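Local coordinates for protein meta cleavage compound hydrolase (Janthinobacterium, PDB 1J1I) that catalyses the hydrolytic cleavage of a carbon-carbon bond in the ring-opened meta-cleavage product of carbazole, releasing anthranilate, at residues S109-S114 / A133-G138. Numbering follows the deposited sequence.
Sequences SIVGNS and ALVLMG
The carboxamide of Asn113 has Met137 O over one of its faces, 3.8 Å from Asn113 CG, while at its nitrogen end Asn113 ND2 gives a weak hydrogen bond to Met137 SD (3.3 Å). From the face that Met137 O occupies, Ser114 OG reaches Asn113 OD1 at 2.7 Å, 47° out of the carbonyl plane. ND2 also bonds to His261 O, so the amide is gripped at both ends. With CG anti to the backbone N (chi1 -172°) and a bend at chi2, Met137 brings SD to the amide nitrogen; the bend at chi3 lays Met137 CE against Asn113 CB. Behind this pair, Val111 and Val135 lie side by side; Val111 CG1 is 3.8 Å from Val135 CB. Phe271 and Phe278 of helix 268-281 cover this apolar face. On the reverse face, Leu134 CD1 folds back to Ile110 O (3.6 Å). The strands run parallel, their segment axes 4.7 Å apart at closest approach, and hydrogen bonds shuttle between Ile110 and Gly112 on one and Ala133, Val135 and Met137 on the other. Ser114 N takes the last rung, bonding to Met137 O (3.1 Å) where the chain turns with positive phi (39°) at this probable nucleophile. With the Ser114 side chain against His261, the arrangement is the strained nucleophile elbow of the alpha/beta hydrolase fold, where strand 108-113 turns into helix 114-126 of the beta-alpha-beta unit completed by strand 131-137.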
ATOM      1  N   SER A 109     -10.387  10.471  11.877  1.00 22.31           N
ATOM      2  CA  SER A 109      -9.450   9.440  11.450  1.00 20.68           C
ATOM      3  C   SER A 109      -8.277   9.525  12.416  1.00 19.81           C
ATOM      4  O   SER A 109      -7.945  10.611  12.890  1.00 21.23           O
ATOM      5  CB  SER A 109      -8.964   9.707  10.021  1.00 21.80           C
ATOM      6  OG  SER A 109     -10.041   9.693   9.104  1.00 21.94           O
ATOM      7  N   ILE A 110      -7.660   8.386  12.718  1.00 18.38           N
ATOM      8  CA  ILE A 110      -6.530   8.377  13.635  1.00 19.77           C
ATOM      9  C   ILE A 110      -5.311   7.732  12.984  1.00 18.71           C
ATOM     10  O   ILE A 110      -5.397   6.626  12.444  1.00 19.15           O
ATOM     11  CB  ILE A 110      -6.865   7.620  14.936  1.00 20.99           C
ATOM     12  CG1 ILE A 110      -8.080   8.266  15.614  1.00 19.41           C
ATOM     13  CG2 ILE A 110      -5.643   7.622  15.868  1.00 16.62           C
ATOM     14  CD1 ILE A 110      -8.531   7.556  16.883  1.00 23.46           C
ATOM     15  N   VAL A 111      -4.188   8.438  13.048  1.00 20.01           N
ATOM     16  CA  VAL A 111      -2.920   7.990  12.477  1.00 19.81           C
ATOM     17  C   VAL A 111      -1.875   7.964  13.587  1.00 20.63           C
ATOM     18  O   VAL A 111      -1.570   9.003  14.176  1.00 22.53           O
ATOM     19  CB  VAL A 111      -2.430   8.958  11.376  1.00 20.00           C
ATOM     20  CG1 VAL A 111      -1.166   8.410  10.728  1.00 21.06           C
ATOM     21  CG2 VAL A 111      -3.533   9.170  10.329  1.00 19.76           C
ATOM     22  N   GLY A 112      -1.318   6.788  13.861  1.00 20.30           N
ATOM     23  CA  GLY A 112      -0.333   6.692  14.921  1.00 21.37           C
ATOM     24  C   GLY A 112       0.878   5.832  14.632  1.00 23.06           C
ATOM     25  O   GLY A 112       0.791   4.812  13.949  1.00 19.28           O
ATOM     26  N   ASN A 113       2.017   6.264  15.163  1.00 22.51           N
ATOM     27  CA  ASN A 113       3.281   5.553  15.011  1.00 24.85           C
ATOM     28  C   ASN A 113       3.609   4.860  16.330  1.00 19.29           C
ATOM     29  O   ASN A 113       3.409   5.439  17.395  1.00 20.15           O
ATOM     30  CB  ASN A 113       4.393   6.542  14.652  1.00 24.72           C
ATOM     31  CG  ASN A 113       5.766   5.905  14.666  1.00 26.40           C
ATOM     32  OD1 ASN A 113       6.455   5.912  15.685  1.00 26.80           O
ATOM     33  ND2 ASN A 113       6.166   5.336  13.532  1.00 25.17           N
ATOM     34  N   SER A 114       4.095   3.624  16.249  1.00 18.82           N
ATOM     35  CA  SER A 114       4.457   2.833  17.426  1.00 20.04           C
ATOM     36  C   SER A 114       3.481   3.002  18.604  1.00 19.04           C
ATOM     37  O   SER A 114       2.319   2.618  18.495  1.00 21.23           O
ATOM     38  CB  SER A 114       5.899   3.159  17.851  1.00 26.37           C
ATOM     39  OG  SER A 114       6.091   4.550  18.033  1.00 37.65           O
ATOM     40  N   ALA A 133     -11.546   5.992  10.552  1.00 23.60           N
ATOM     41  CA  ALA A 133     -10.462   5.214   9.944  1.00 22.00           C
ATOM     42  C   ALA A 133      -9.247   5.212  10.858  1.00 18.92           C
ATOM     43  O   ALA A 133      -9.063   6.132  11.659  1.00 24.28           O
ATOM     44  CB  ALA A 133     -10.084   5.800   8.583  1.00 20.10           C
ATOM     45  N   LEU A 134      -8.419   4.181  10.722  1.00 20.58           N
ATOM     46  CA  LEU A 134      -7.219   4.024  11.537  1.00 19.36           C
ATOM     47  C   LEU A 134      -5.987   3.685  10.697  1.00 19.05           C
ATOM     48  O   LEU A 134      -6.048   2.845   9.803  1.00 18.83           O
ATOM     49  CB  LEU A 134      -7.429   2.905  12.557  1.00 22.89           C
ATOM     50  CG  LEU A 134      -6.232   2.498  13.423  1.00 21.29           C
ATOM     51  CD1 LEU A 134      -5.903   3.608  14.413  1.00 19.53           C
ATOM     52  CD2 LEU A 134      -6.557   1.209  14.164  1.00 22.43           C
ATOM     53  N   VAL A 135      -4.871   4.337  10.996  1.00 18.35           N
ATOM     54  CA  VAL A 135      -3.618   4.075  10.289  1.00 18.51           C
ATOM     55  C   VAL A 135      -2.593   3.658  11.329  1.00 18.92           C
ATOM     56  O   VAL A 135      -2.279   4.423  12.234  1.00 17.90           O
ATOM     57  CB  VAL A 135      -3.106   5.333   9.552  1.00 18.72           C
ATOM     58  CG1 VAL A 135      -1.748   5.043   8.897  1.00 23.08           C
ATOM     59  CG2 VAL A 135      -4.125   5.768   8.502  1.00 19.19           C
ATOM     60  N   LEU A 136      -2.098   2.430  11.213  1.00 18.12           N
ATOM     61  CA  LEU A 136      -1.113   1.913  12.145  1.00 16.53           C
ATOM     62  C   LEU A 136       0.218   1.895  11.407  1.00 21.97           C
ATOM     63  O   LEU A 136       0.371   1.218  10.394  1.00 24.27           O
ATOM     64  CB  LEU A 136      -1.504   0.506  12.592  1.00 16.93           C
ATOM     65  CG  LEU A 136      -2.877   0.417  13.265  1.00 19.30           C
ATOM     66  CD1 LEU A 136      -3.260  -1.045  13.427  1.00 17.78           C
ATOM     67  CD2 LEU A 136      -2.847   1.133  14.621  1.00 22.06           C
ATOM     68  N   MET A 137       1.173   2.654  11.921  1.00 21.10           N
ATOM     69  CA  MET A 137       2.475   2.773  11.279  1.00 26.18           C
ATOM     70  C   MET A 137       3.562   2.282  12.223  1.00 27.41           C
ATOM     71  O   MET A 137       3.881   2.953  13.206  1.00 26.00           O
ATOM     72  CB  MET A 137       2.700   4.242  10.913  1.00 22.36           C
ATOM     73  CG  MET A 137       3.916   4.524  10.060  1.00 18.99           C
ATOM     74  SD  MET A 137       4.801   5.974  10.639  1.00 24.75           S
ATOM     75  CE  MET A 137       3.462   7.182  10.872  1.00 24.18           C
ATOM     76  N   GLY A 138       4.131   1.116  11.919  1.00 27.32           N
ATOM     77  CA  GLY A 138       5.163   0.556  12.775  1.00 26.11           C
ATOM     78  C   GLY A 138       4.594   0.513  14.177  1.00 26.81           C
ATOM     79  O   GLY A 138       5.312   0.622  15.176  1.00 24.83           O
TER